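Local coordinates for protein putative alpha-L-fucosidase (Bacteroides thetaiotaomicron VPI-5482, PDB 3GZA) that probably hydrolyses alpha-L-fucosidic linkages, as a retaining exo-acting glycosidase of family 29 with a TIM-barrel-like catalytic domain, at residues Phe26-His31 against Leu317-Thr322; Leu30-Gly35 against Glu282-Pro287; Tyr38-Asn43 against Thr81-Phe86; Gly276-His281 against Glu290-Pro295. All coordinates share one frame; numbering follows the deposited sequence.

Interaction 1: residues Phe26-His31 against Leu317-Thr322; sequences FHYDLH and LTPDPT. With NA (sodium ion), chain G; EDO (1,2-ethanediol), chain D.
Phe-26 and Leu-317 stand side by side, as expected of a parallel bridge in the TIM-barrel-like sheet, where strands 22-26 and 312-317 are neighbours. Both carry CG beside the backbone N (chi1 -64° for Phe-26), which sends the two chains the same way. Their CA atoms are 5.0 Å apart, and Phe-26 CZ meets Leu-317 CD1 at 3.8 Å. Helix 61-69 covers this pair from outside the barrel. Pro-319 crosses Phe-26 at about a right angle, its CG reaching the ring edge near CD2. His-27 N gives only a weak bond to Leu-317 O (3.5 Å), and water 2 bridges His-27 O and Pro-319 O. His-27 ND1 is hydrogen-bonded to water 1, and that water donates to Leu-317 O; NE2 is hydrogen-bonded to O1 of a 1,2-ethanediol, probably from the crystallisation liquor. Tyr-28 runs obliquely past Pro-319, its CE1 3.7 Å from Pro-319 CB. The phenol ends in a hydrogen bond from Tyr-28 OH to Asp-320 O (2.8 Å), the donor tilted 23° from the carbonyl plane.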
loop_
_atom_site.group_PDB
_atom_site.type_symbol
_atom_site.label_atom_id
_atom_site.label_comp_id
_atom_site.label_asym_id
_atom_site.label_seq_id
_atom_site.Cartn_x
_atom_site.Cartn_y
_atom_site.Cartn_z
ATOM N N PHE A 26 16.363 -14.075 10.817
ATOM C CA PHE A 26 16.930 -13.107 9.921
ATOM C C PHE A 26 15.953 -11.952 9.784
ATOM O O PHE A 26 14.838 -12.181 9.303
ATOM C CB PHE A 26 17.173 -13.713 8.518
ATOM C CG PHE A 26 18.180 -14.836 8.487
ATOM C CD1 PHE A 26 17.793 -16.135 8.830
ATOM C CD2 PHE A 26 19.499 -14.583 8.207
ATOM C CE1 PHE A 26 18.765 -17.159 8.819
ATOM C CE2 PHE A 26 20.407 -15.592 8.162
ATOM C CZ PHE A 26 20.034 -16.892 8.487
ATOM N N HIS A 27 16.330 -10.777 10.285
ATOM C CA HIS A 27 15.545 -9.561 10.152
ATOM C C HIS A 27 15.985 -8.791 8.907
ATOM O O HIS A 27 17.179 -8.564 8.704
ATOM C CB HIS A 27 15.686 -8.667 11.385
ATOM C CG HIS A 27 14.960 -9.168 12.595
ATOM N ND1 HIS A 27 15.399 -10.231 13.366
ATOM C CD2 HIS A 27 13.820 -8.739 13.163
ATOM C CE1 HIS A 27 14.542 -10.422 14.359
ATOM N NE2 HIS A 27 13.577 -9.524 14.261
ATOM N N TYR A 28 15.026 -8.396 8.062
ATOM C CA TYR A 28 15.312 -7.672 6.847
ATOM C C TYR A 28 14.070 -6.848 6.517
ATOM O O TYR A 28 12.959 -7.386 6.554
ATOM C CB TYR A 28 15.644 -8.685 5.758
ATOM C CG TYR A 28 16.613 -8.276 4.672
ATOM C CD1 TYR A 28 17.817 -7.721 5.022
ATOM C CD2 TYR A 28 16.342 -8.537 3.350
ATOM C CE1 TYR A 28 18.756 -7.424 4.061
ATOM C CE2 TYR A 28 17.258 -8.229 2.377
ATOM C CZ TYR A 28 18.463 -7.723 2.750
ATOM O OH TYR A 28 19.435 -7.455 1.820
ATOM N N ASP A 29 14.245 -5.573 6.298
ATOM C CA ASP A 29 13.171 -4.669 5.944
ATOM C C ASP A 29 13.802 -3.483 5.236
ATOM O O ASP A 29 15.025 -3.399 5.113
ATOM C CB ASP A 29 12.367 -4.302 7.215
ATOM C CG ASP A 29 10.956 -3.758 6.940
ATOM O OD1 ASP A 29 10.664 -3.281 5.788
ATOM O OD2 ASP A 29 10.150 -3.790 7.911
ATOM N N LEU A 30 12.961 -2.542 4.772
ATOM C CA LEU A 30 13.460 -1.471 3.887
ATOM C C LEU A 30 14.560 -0.596 4.459
ATOM O O LEU A 30 15.452 -0.136 3.728
ATOM C CB LEU A 30 12.271 -0.595 3.461
ATOM C CG LEU A 30 11.158 -1.299 2.682
ATOM C CD1 LEU A 30 9.908 -0.382 2.618
ATOM C CD2 LEU A 30 11.624 -1.743 1.264
ATOM N N HIS A 31 14.508 -0.316 5.745
ATOM C CA HIS A 31 15.437 0.580 6.397
ATOM C C HIS A 31 16.848 0.005 6.494
ATOM O O HIS A 31 17.770 0.755 6.823
ATOM C CB HIS A 31 14.936 0.989 7.794
ATOM C CG HIS A 31 14.603 -0.159 8.677
ATOM N ND1 HIS A 31 15.568 -0.926 9.316
ATOM C CD2 HIS A 31 13.412 -0.740 8.961
ATOM C CE1 HIS A 31 14.966 -1.878 10.001
ATOM N NE2 HIS A 31 13.662 -1.792 9.803
ATOM N N LEU A 317 20.380 -12.872 13.177
ATOM C CA LEU A 317 21.364 -12.622 12.135
ATOM C C LEU A 317 20.877 -11.519 11.198
ATOM O O LEU A 317 19.685 -11.321 10.986
ATOM C CB LEU A 317 21.638 -13.915 11.377
ATOM C CG LEU A 317 22.071 -15.101 12.244
ATOM C CD1 LEU A 317 22.459 -16.305 11.367
ATOM C CD2 LEU A 317 23.176 -14.715 13.298
ATOM N N THR A 318 21.843 -10.858 10.565
ATOM C CA THR A 318 21.561 -9.584 9.845
ATOM C C THR A 318 22.114 -9.519 8.428
ATOM O O THR A 318 23.284 -9.063 8.219
ATOM C CB THR A 318 22.114 -8.403 10.643
ATOM O OG1 THR A 318 23.536 -8.482 10.791
ATOM C CG2 THR A 318 21.511 -8.351 12.032
ATOM N N PRO A 319 21.291 -9.905 7.446
ATOM C CA PRO A 319 21.787 -9.735 6.047
ATOM C C PRO A 319 21.967 -8.247 5.771
ATOM O O PRO A 319 21.231 -7.405 6.257
ATOM C CB PRO A 319 20.684 -10.339 5.214
ATOM C CG PRO A 319 19.936 -11.250 6.170
ATOM C CD PRO A 319 19.999 -10.590 7.474
ATOM N N ASP A 320 22.971 -7.967 4.975
ATOM C CA ASP A 320 23.404 -6.594 4.674
ATOM C C ASP A 320 22.755 -6.040 3.408
ATOM O O ASP A 320 21.946 -6.707 2.766
ATOM C CB ASP A 320 24.944 -6.541 4.688
ATOM C CG ASP A 320 25.631 -7.193 3.471
ATOM O OD1 ASP A 320 24.972 -7.446 2.430
ATOM O OD2 ASP A 320 26.824 -7.531 3.601
ATOM N N PRO A 321 23.046 -4.790 3.051
ATOM C CA PRO A 321 22.360 -4.219 1.863
ATOM C C PRO A 321 22.754 -4.825 0.518
ATOM O O PRO A 321 22.120 -4.524 -0.488
ATOM C CB PRO A 321 22.746 -2.746 1.909
ATOM C CG PRO A 321 23.101 -2.494 3.326
ATOM C CD PRO A 321 23.786 -3.754 3.767
ATOM N N THR A 322 23.760 -5.675 0.496
ATOM C CA THR A 322 24.083 -6.409 -0.708
ATOM C C THR A 322 23.293 -7.714 -0.796
ATOM O O THR A 322 23.164 -8.284 -1.877
ATOM C CB THR A 322 25.574 -6.694 -0.847
ATOM O OG1 THR A 322 26.003 -7.793 -0.045
ATOM C CG2 THR A 322 26.454 -5.425 -0.572
HETATM NA NA NA G . 19.229 1.479 8.558
HETATM C C1 EDO D . 13.153 -9.187 17.450
HETATM O O1 EDO D . 12.077 -9.131 16.506
HETATM C C2 EDO D . 13.025 -10.526 18.102
HETATM O O2 EDO D . 11.906 -10.480 18.965
HETATM O O HOH W 1 18.099 -10.697 13.367
HETATM O O HOH W 2 19.508 -7.061 8.450
HETATM O O HOH W 3 18.452 -0.539 9.733
HETATM O O HOH W 4 17.462 2.933 9.721
HETATM O O HOH W 5 20.952 -0.042 7.866
#

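Interaction 2: residues Leu30-Gly35 against Glu282-Pro287. With NA (sodium ion), chain G.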
loop_
_atom_site.group_PDB
_atom_site.type_symbol
_atom_site.label_atom_id
_atom_site.label_comp_id
_atom_site.label_asym_id
_atom_site.label_seq_id
_atom_site.Cartn_x
_atom_site.Cartn_y
_atom_site.Cartn_z
ATOM N N LEU A 30 12.961 -2.542 4.772
ATOM C CA LEU A 30 13.460 -1.471 3.887
ATOM C C LEU A 30 14.560 -0.596 4.459
ATOM O O LEU A 30 15.452 -0.136 3.728
ATOM C CB LEU A 30 12.271 -0.595 3.461
ATOM C CG LEU A 30 11.158 -1.299 2.682
ATOM C CD1 LEU A 30 9.908 -0.382 2.618
ATOM C CD2 LEU A 30 11.624 -1.743 1.264
ATOM N N HIS A 31 14.508 -0.316 5.745
ATOM C CA HIS A 31 15.437 0.580 6.397
ATOM C C HIS A 31 16.848 0.005 6.494
ATOM O O HIS A 31 17.770 0.755 6.823
ATOM C CB HIS A 31 14.936 0.989 7.794
ATOM C CG HIS A 31 14.603 -0.159 8.677
ATOM N ND1 HIS A 31 15.568 -0.926 9.316
ATOM C CD2 HIS A 31 13.412 -0.740 8.961
ATOM C CE1 HIS A 31 14.966 -1.878 10.001
ATOM N NE2 HIS A 31 13.662 -1.792 9.803
ATOM N N VAL A 32 17.046 -1.292 6.239
ATOM C CA VAL A 32 18.407 -1.805 6.160
ATOM C C VAL A 32 19.239 -1.090 5.082
ATOM O O VAL A 32 20.482 -0.977 5.173
ATOM C CB VAL A 32 18.391 -3.317 5.906
ATOM C CG1 VAL A 32 19.750 -3.850 5.462
ATOM C CG2 VAL A 32 17.839 -4.068 7.139
ATOM N N PHE A 33 18.550 -0.493 4.087
ATOM C CA PHE A 33 19.188 0.114 2.928
ATOM C C PHE A 33 19.286 1.628 2.993
ATOM O O PHE A 33 19.718 2.288 1.974
ATOM C CB PHE A 33 18.376 -0.285 1.682
ATOM C CG PHE A 33 18.293 -1.769 1.456
ATOM C CD1 PHE A 33 17.358 -2.532 2.164
ATOM C CD2 PHE A 33 19.137 -2.369 0.518
ATOM C CE1 PHE A 33 17.285 -3.910 1.938
ATOM C CE2 PHE A 33 19.116 -3.709 0.293
ATOM C CZ PHE A 33 18.197 -4.487 0.995
ATOM N N ASP A 34 18.950 2.197 4.158
ATOM C CA ASP A 34 18.893 3.646 4.289
ATOM C C ASP A 34 20.184 4.361 4.702
ATOM O O ASP A 34 20.197 5.581 4.881
ATOM C CB ASP A 34 17.748 4.088 5.189
ATOM C CG ASP A 34 17.963 3.805 6.645
ATOM O OD1 ASP A 34 19.053 3.323 6.988
ATOM O OD2 ASP A 34 17.022 4.046 7.463
ATOM N N GLY A 35 21.243 3.581 4.906
ATOM C CA GLY A 35 22.515 4.141 5.252
ATOM C C GLY A 35 22.714 4.716 6.650
ATOM O O GLY A 35 23.753 5.327 6.931
ATOM N N GLU A 282 21.698 -5.301 18.168
ATOM C CA GLU A 282 21.120 -5.015 16.872
ATOM C C GLU A 282 20.528 -6.218 16.153
ATOM O O GLU A 282 21.259 -7.101 15.756
ATOM C CB GLU A 282 22.176 -4.385 15.969
ATOM C CG GLU A 282 22.892 -3.234 16.641
ATOM C CD GLU A 282 21.987 -2.191 17.312
ATOM O OE1 GLU A 282 21.102 -1.581 16.648
ATOM O OE2 GLU A 282 22.226 -1.876 18.501
ATOM N N TRP A 283 19.204 -6.206 15.968
ATOM C CA TRP A 283 18.522 -7.269 15.253
ATOM C C TRP A 283 18.632 -7.063 13.738
ATOM O O TRP A 283 18.436 -7.993 12.964
ATOM C CB TRP A 283 17.065 -7.343 15.671
ATOM C CG TRP A 283 16.856 -7.852 17.050
ATOM C CD1 TRP A 283 16.593 -7.112 18.140
ATOM C CD2 TRP A 283 16.917 -9.225 17.498
ATOM N NE1 TRP A 283 16.458 -7.922 19.246
ATOM C CE2 TRP A 283 16.675 -9.223 18.877
ATOM C CE3 TRP A 283 17.108 -10.445 16.850
ATOM C CZ2 TRP A 283 16.610 -10.397 19.645
ATOM C CZ3 TRP A 283 17.122 -11.588 17.606
ATOM C CH2 TRP A 283 16.819 -11.572 18.977
ATOM N N PHE A 284 18.877 -5.841 13.319
ATOM C CA PHE A 284 19.065 -5.481 11.891
ATOM C C PHE A 284 20.478 -5.038 11.540
ATOM O O PHE A 284 21.237 -4.537 12.389
ATOM C CB PHE A 284 18.130 -4.296 11.526
ATOM C CG PHE A 284 16.663 -4.634 11.461
ATOM C CD1 PHE A 284 16.147 -5.167 10.305
ATOM C CD2 PHE A 284 15.807 -4.387 12.528
ATOM C CE1 PHE A 284 14.777 -5.422 10.196
ATOM C CE2 PHE A 284 14.484 -4.671 12.438
ATOM C CZ PHE A 284 13.963 -5.235 11.272
ATOM N N TRP A 285 20.817 -5.220 10.275
ATOM C CA TRP A 285 22.065 -4.692 9.747
ATOM C C TRP A 285 21.990 -3.180 9.745
ATOM O O TRP A 285 21.034 -2.590 9.263
ATOM C CB TRP A 285 22.332 -5.202 8.337
ATOM C CG TRP A 285 23.717 -4.856 7.907
ATOM C CD1 TRP A 285 24.841 -5.638 8.046
ATOM C CD2 TRP A 285 24.178 -3.605 7.347
ATOM N NE1 TRP A 285 25.942 -4.960 7.600
ATOM C CE2 TRP A 285 25.561 -3.723 7.154
ATOM C CE3 TRP A 285 23.544 -2.406 6.973
ATOM C CZ2 TRP A 285 26.328 -2.687 6.642
ATOM C CZ3 TRP A 285 24.334 -1.370 6.475
ATOM C CH2 TRP A 285 25.703 -1.548 6.292
ATOM N N GLU A 286 23.055 -2.562 10.225
ATOM C CA GLU A 286 23.234 -1.126 10.311
ATOM C C GLU A 286 24.700 -0.858 9.981
ATOM O O GLU A 286 25.552 -1.730 10.147
ATOM C CB GLU A 286 22.902 -0.602 11.712
ATOM C CG GLU A 286 21.514 -0.847 12.121
ATOM C CD GLU A 286 21.348 -0.700 13.573
ATOM O OE1 GLU A 286 21.322 0.432 14.048
ATOM O OE2 GLU A 286 21.206 -1.736 14.253
ATOM N N PRO A 287 25.017 0.340 9.508
ATOM C CA PRO A 287 26.425 0.604 9.208
ATOM C C PRO A 287 27.336 0.585 10.426
ATOM O O PRO A 287 26.899 0.938 11.542
ATOM C CB PRO A 287 26.408 2.029 8.627
ATOM C CG PRO A 287 24.946 2.235 8.187
ATOM C CD PRO A 287 24.104 1.419 9.100
HETATM NA NA NA G . 19.229 1.479 8.558
HETATM O O HOH W 3 18.452 -0.539 9.733
HETATM O O HOH W 5 20.952 -0.042 7.866
HETATM O O HOH W 4 17.462 2.933 9.721
#
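His-31 and Phe-284 make the aromatic part of this contact, a T-shaped pair with ring planes at 73° and centroids 4.4 Å apart. The imidazole presents its edge: His-31 CE1 sits 3.3 Å above the centre of the phenyl face. With chi1 at 54°, His-31 points CE1 at the phenyl ring while ND1 faces water 3. Apolar contacts continue along the 3-10 segment, Val-32 CG2 reaching Phe-284 CD1 at 3.8 Å and Val-32 CG1 packing on Trp-285 CB. Both segments belong to loops that follow strands of the TIM-barrel-like domain, 22-26 and 264-273, and between them lies a sodium site. The ion is bound by His-31 O and Asp-34 OD1, each at 2.4 Å, by the backbone O of Ile-36 and by three waters. Segment 282-287 takes part through water alone: water 5 donates to both Val-32 O and Trp-285 O, and water 3 joins His-31 ND1 to Trp-285 O, the latter link weak. Pro-287 CG rests 3.5 Å from Gly-35 O.

Interaction 3: residues Tyr38-Asn43 against Thr81-Phe86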
loop_
_atom_site.group_PDB
_atom_site.type_symbol
_atom_site.label_atom_id
_atom_site.label_comp_id
_atom_site.label_asym_id
_atom_site.label_seq_id
_atom_site.Cartn_x
_atom_site.Cartn_y
_atom_site.Cartn_z
ATOM N N TYR A 38 19.326 2.023 12.849
ATOM C CA TYR A 38 17.926 1.697 13.096
ATOM C C TYR A 38 17.438 2.391 14.328
ATOM O O TYR A 38 18.100 2.361 15.355
ATOM C CB TYR A 38 17.788 0.190 13.280
ATOM C CG TYR A 38 16.423 -0.322 13.704
ATOM C CD1 TYR A 38 15.299 -0.137 12.904
ATOM C CD2 TYR A 38 16.271 -1.025 14.867
ATOM C CE1 TYR A 38 14.046 -0.619 13.278
ATOM C CE2 TYR A 38 15.008 -1.556 15.237
ATOM C CZ TYR A 38 13.896 -1.335 14.433
ATOM O OH TYR A 38 12.696 -1.875 14.853
ATOM N N GLY A 39 16.296 3.075 14.216
ATOM C CA GLY A 39 15.661 3.726 15.379
ATOM C C GLY A 39 14.263 3.160 15.408
ATOM O O GLY A 39 13.441 3.497 14.549
ATOM N N GLN A 40 13.984 2.245 16.348
ATOM C CA GLN A 40 12.728 1.513 16.367
ATOM C C GLN A 40 11.517 2.395 16.523
ATOM O O GLN A 40 10.547 2.273 15.778
ATOM C CB GLN A 40 12.758 0.446 17.450
ATOM C CG GLN A 40 11.431 -0.309 17.552
ATOM C CD GLN A 40 11.566 -1.561 18.379
ATOM O OE1 GLN A 40 11.733 -1.491 19.596
ATOM N NE2 GLN A 40 11.504 -2.706 17.727
ATOM N N GLY A 41 11.600 3.326 17.455
ATOM C CA GLY A 41 10.498 4.241 17.713
ATOM C C GLY A 41 10.140 5.032 16.477
ATOM O O GLY A 41 8.954 5.123 16.078
ATOM N N ASN A 42 11.167 5.542 15.836
ATOM C CA ASN A 42 11.005 6.332 14.617
ATOM C C ASN A 42 10.477 5.483 13.478
ATOM O O ASN A 42 9.554 5.872 12.757
ATOM C CB ASN A 42 12.344 6.965 14.277
ATOM C CG ASN A 42 12.299 7.853 13.040
ATOM O OD1 ASN A 42 12.206 7.388 11.890
ATOM N ND2 ASN A 42 12.418 9.150 13.279
ATOM N N ASN A 43 11.070 4.322 13.289
ATOM C CA ASN A 43 10.671 3.450 12.180
ATOM C C ASN A 43 9.213 3.054 12.236
ATOM O O ASN A 43 8.572 2.899 11.178
ATOM C CB ASN A 43 11.514 2.169 12.164
ATOM C CG ASN A 43 11.271 1.327 10.957
ATOM O OD1 ASN A 43 11.454 1.779 9.795
ATOM N ND2 ASN A 43 10.894 0.082 11.178
ATOM N N THR A 81 7.305 -9.744 7.135
ATOM C CA THR A 81 7.036 -8.317 7.432
ATOM C C THR A 81 7.595 -8.040 8.839
ATOM O O THR A 81 7.897 -8.976 9.611
ATOM C CB THR A 81 5.581 -7.913 7.514
ATOM O OG1 THR A 81 4.927 -8.630 8.606
ATOM C CG2 THR A 81 4.837 -8.186 6.182
ATOM N N HIS A 82 7.736 -6.753 9.153
ATOM C CA HIS A 82 8.238 -6.331 10.428
ATOM C C HIS A 82 7.439 -5.111 10.864
ATOM O O HIS A 82 6.330 -5.281 11.376
ATOM C CB HIS A 82 9.763 -6.216 10.458
ATOM C CG HIS A 82 10.305 -5.961 11.814
ATOM N ND1 HIS A 82 10.704 -4.719 12.219
ATOM C CD2 HIS A 82 10.487 -6.784 12.874
ATOM C CE1 HIS A 82 11.121 -4.775 13.472
ATOM N NE2 HIS A 82 10.978 -6.021 13.910
ATOM N N GLU A 83 7.953 -3.884 10.675
ATOM C CA GLU A 83 7.279 -2.683 11.100
ATOM C C GLU A 83 6.891 -1.715 9.994
ATOM O O GLU A 83 6.000 -0.915 10.194
ATOM C CB GLU A 83 8.168 -1.902 12.079
ATOM C CG GLU A 83 8.387 -2.614 13.432
ATOM C CD GLU A 83 9.559 -2.054 14.222
ATOM O OE1 GLU A 83 10.446 -1.371 13.632
ATOM O OE2 GLU A 83 9.645 -2.371 15.412
ATOM N N THR A 84 7.526 -1.769 8.829
ATOM C CA THR A 84 7.220 -0.770 7.788
ATOM C C THR A 84 5.924 -1.082 7.065
ATOM O O THR A 84 5.360 -0.216 6.422
ATOM C CB THR A 84 8.319 -0.647 6.730
ATOM O OG1 THR A 84 8.354 -1.838 5.920
ATOM C CG2 THR A 84 9.707 -0.350 7.366
ATOM N N GLY A 85 5.516 -2.339 7.156
ATOM C CA GLY A 85 4.417 -2.879 6.403
ATOM C C GLY A 85 4.845 -3.582 5.133
ATOM O O GLY A 85 3.984 -4.219 4.526
ATOM N N PHE A 86 6.116 -3.472 4.716
ATOM C CA PHE A 86 6.572 -4.033 3.474
ATOM C C PHE A 86 6.708 -5.513 3.614
ATOM O O PHE A 86 7.259 -5.984 4.606
ATOM C CB PHE A 86 7.933 -3.480 3.163
ATOM C CG PHE A 86 8.416 -3.806 1.765
ATOM C CD1 PHE A 86 7.847 -3.188 0.671
ATOM C CD2 PHE A 86 9.439 -4.696 1.581
ATOM C CE1 PHE A 86 8.284 -3.418 -0.599
ATOM C CE2 PHE A 86 9.882 -4.959 0.296
ATOM C CZ PHE A 86 9.299 -4.326 -0.794
HETATM O O HOH W 6 11.102 -2.810 10.276
#
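Glu-83 is gripped at both carboxylate oxygens by side chains of segment 38-43. Two hydrogen bonds end on Glu-83 OE1. Tyr-38 OH approaches Glu-83 OE1 on the syn side at 2.6 Å, tilted out of the carboxylate plane. Asn-43 ND2 uses the anti lone pair of Glu-83 OE1 at 2.9 Å, nearly straight (162° at the hydrogen), with the acceptor in the amide plane. Gln-40 NE2 reaches the syn lone pair of Glu-83 OE2 at 3.0 Å, though this bond is more bent (135°). Arg-44 NE adds a salt bridge to Glu-83 OE2. Glu-83 gets there by running extended beyond CG (chi2 163°). Water 6 is hydrogen-bonded to His-82 ND1 (2.8 Å) and accepts a weak bond from Asn-43 ND2. Farther out the contact is packing: Tyr-38 OH lies at the edge of the His-82 ring, near its plane, next to CE1, and Thr-84 CG2 lies 3.7 Å from Asn-43 OD1. Thr-84 OG1 bonds to Asp-29 and accepts from Phe-86 N in an ST turn. The start of helix 40-45, in the connection after strand 22-26, is thereby joined to the loop after the neighbouring strand 75-79 of a TIM-barrel-like fold.

Interaction 4: residues Gly276-His281 against Glu290-Pro295; sequences GANGRH and ENNIYP
Tyr-294 spreads one face of its ring over the peptide from Gly-276 to Ala-277. Gly-276 C lies 3.4 Å above the ring plane and Ala-277 N somewhat higher, both offset toward the rim, while Gly-276 CA makes a CH-pi contact 3.9 Å from the centroid. Tyr-294 CE2 lies 3.5 Å from Gly-276 CA, which bears no side chain. Asn-278 and Asn-292 meet with amide planes 73° apart. Asn-278 ND2 donates to Asn-292 OD1 at 2.9 Å, nearly straight and in the carbonyl plane on a lone pair. Asn-292 ND2 lies at the edge of the Arg-280 guanidinium, near its plane, the two groups turned 67° apart. Residues Ala-277 to Arg-280 form a type I' beta turn, closed by Arg-280 N on Ala-277 O, in the loop between strand 264-273 and helix 296-304 of the TIM-barrel-like domain. Ala-277 N bonds to Asn-292 O at 3.0 Å. With CG beside the backbone N (chi1 -57°), Arg-280 CG comes 3.6 Å from Asn-292 ND2; bends at chi2 and chi3 carry the guanidinium to salt bridges with Asp-289 and Glu-286. Asp-289 also accepts from Asn-292 ND2. Ala-277 CB packs at 4.2 Å on Tyr-294 CD1 and Pro-295 CD.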
loop_
_atom_site.group_PDB
_atom_site.type_symbol
_atom_site.label_atom_id
_atom_site.label_comp_id
_atom_site.label_asym_id
_atom_site.label_seq_id
_atom_site.Cartn_x
_atom_site.Cartn_y
_atom_site.Cartn_z
ATOM N N GLY A 276 25.587 -7.982 19.445
ATOM C CA GLY A 276 25.227 -7.512 20.781
ATOM C C GLY A 276 26.378 -7.070 21.656
ATOM O O GLY A 276 26.190 -6.857 22.843
ATOM N N ALA A 277 27.583 -6.912 21.110
ATOM C CA ALA A 277 28.731 -6.492 21.853
ATOM C C ALA A 277 28.927 -4.973 21.827
ATOM O O ALA A 277 28.291 -4.272 21.062
ATOM C CB ALA A 277 30.032 -7.188 21.274
ATOM N N ASN A 278 29.773 -4.521 22.734
ATOM C CA ASN A 278 30.256 -3.158 22.817
ATOM C C ASN A 278 29.142 -2.148 23.000
ATOM O O ASN A 278 29.248 -1.012 22.563
ATOM C CB ASN A 278 31.061 -2.847 21.545
ATOM C CG ASN A 278 32.224 -3.834 21.345
ATOM O OD1 ASN A 278 32.902 -4.196 22.293
ATOM N ND2 ASN A 278 32.451 -4.263 20.098
ATOM N N GLY A 279 28.086 -2.587 23.678
ATOM C CA GLY A 279 26.978 -1.672 23.997
ATOM C C GLY A 279 25.890 -1.620 22.974
ATOM O O GLY A 279 24.931 -0.832 23.104
ATOM N N ARG A 280 26.021 -2.417 21.912
ATOM C CA ARG A 280 25.009 -2.530 20.880
ATOM C C ARG A 280 24.111 -3.748 21.120
ATOM O O ARG A 280 24.391 -4.593 21.969
ATOM C CB ARG A 280 25.656 -2.624 19.504
ATOM C CG ARG A 280 26.552 -1.453 19.211
ATOM C CD ARG A 280 25.780 -0.221 18.764
ATOM N NE ARG A 280 25.248 -0.341 17.408
ATOM C CZ ARG A 280 24.220 0.340 16.913
ATOM N NH1 ARG A 280 23.495 1.154 17.671
ATOM N NH2 ARG A 280 23.841 0.120 15.686
ATOM N N HIS A 281 23.004 -3.801 20.400
ATOM C CA HIS A 281 22.020 -4.896 20.529
ATOM C C HIS A 281 21.154 -4.806 19.285
ATOM O O HIS A 281 19.998 -4.311 19.340
ATOM C CB HIS A 281 21.229 -4.703 21.834
ATOM C CG HIS A 281 20.311 -5.831 22.191
ATOM N ND1 HIS A 281 20.736 -6.929 22.902
ATOM C CD2 HIS A 281 19.008 -6.041 21.900
ATOM C CE1 HIS A 281 19.716 -7.776 23.032
ATOM N NE2 HIS A 281 18.658 -7.255 22.437
ATOM N N GLU A 290 30.327 -3.999 12.192
ATOM C CA GLU A 290 31.106 -5.202 11.926
ATOM C C GLU A 290 31.804 -5.755 13.150
ATOM O O GLU A 290 31.959 -6.980 13.297
ATOM C CB GLU A 290 32.137 -4.958 10.815
ATOM C CG GLU A 290 31.516 -4.766 9.451
ATOM C CD GLU A 290 30.825 -3.428 9.228
ATOM O OE1 GLU A 290 31.158 -2.460 10.004
ATOM O OE2 GLU A 290 29.985 -3.376 8.261
ATOM N N ASN A 291 32.263 -4.873 14.006
ATOM C CA ASN A 291 33.039 -5.297 15.137
ATOM C C ASN A 291 32.207 -5.485 16.408
ATOM O O ASN A 291 32.805 -5.692 17.445
ATOM C CB ASN A 291 34.209 -4.360 15.319
ATOM C CG ASN A 291 35.280 -4.569 14.195
ATOM O OD1 ASN A 291 35.602 -5.714 13.840
ATOM N ND2 ASN A 291 35.767 -3.490 13.620
ATOM N N ASN A 292 30.871 -5.443 16.280
ATOM C CA ASN A 292 29.976 -5.537 17.412
ATOM C C ASN A 292 29.326 -6.891 17.517
ATOM O O ASN A 292 28.433 -7.093 18.287
ATOM C CB ASN A 292 28.989 -4.394 17.372
ATOM C CG ASN A 292 29.711 -3.057 17.484
ATOM O OD1 ASN A 292 30.722 -2.943 18.167
ATOM N ND2 ASN A 292 29.192 -2.030 16.820
ATOM N N ILE A 293 29.842 -7.836 16.733
ATOM C CA ILE A 293 29.444 -9.233 16.888
ATOM C C ILE A 293 29.987 -9.779 18.217
ATOM O O ILE A 293 31.057 -9.396 18.655
ATOM C CB ILE A 293 29.954 -10.146 15.730
ATOM C CG1 ILE A 293 31.443 -10.035 15.540
ATOM C CG2 ILE A 293 29.195 -9.787 14.436
ATOM C CD1 ILE A 293 32.034 -10.976 14.440
ATOM N N TYR A 294 29.201 -10.604 18.913
ATOM C CA TYR A 294 29.680 -11.166 20.161
ATOM C C TYR A 294 30.914 -12.026 19.987
ATOM O O TYR A 294 30.987 -12.801 19.038
ATOM C CB TYR A 294 28.598 -12.043 20.824
ATOM C CG TYR A 294 27.579 -11.302 21.702
ATOM C CD1 TYR A 294 28.004 -10.571 22.770
ATOM C CD2 TYR A 294 26.243 -11.362 21.434
ATOM C CE1 TYR A 294 27.117 -9.893 23.578
ATOM C CE2 TYR A 294 25.333 -10.721 22.232
ATOM C CZ TYR A 294 25.768 -9.990 23.307
ATOM O OH TYR A 294 24.864 -9.336 24.178
ATOM N N PRO A 295 31.900 -11.880 20.877
ATOM C CA PRO A 295 33.008 -12.821 20.897
ATOM C C PRO A 295 32.564 -14.262 21.088
ATOM O O PRO A 295 31.506 -14.543 21.702
ATOM C CB PRO A 295 33.826 -12.364 22.115
ATOM C CG PRO A 295 33.511 -10.982 22.241
ATOM C CD PRO A 295 32.147 -10.764 21.823
#

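How the interactions relate
From the N terminus, residues 26-31 open interaction 1 and residues 30-35 open interaction 2, the two sharing Leu-30 and His-31. Interaction 3 closes first, joining 38-43 to 81-86 within both of these longer loops. The chain then passes through most of the barrel-like domain before 276-281 opens interaction 4. Segment 282-287 closes interaction 2 before 290-295 closes interaction 4, so these two cross. Interaction 1 closes last, at 317-322, and encloses interactions 3 and 4. Together the contacts tie the loops after strands 22-26, 75-79, 264-273 and 312-317 of the barrel-like sheet. Interactions 1 to 3 meet around His-31, and the sodium ion with its three waters belongs to both 1 and 2.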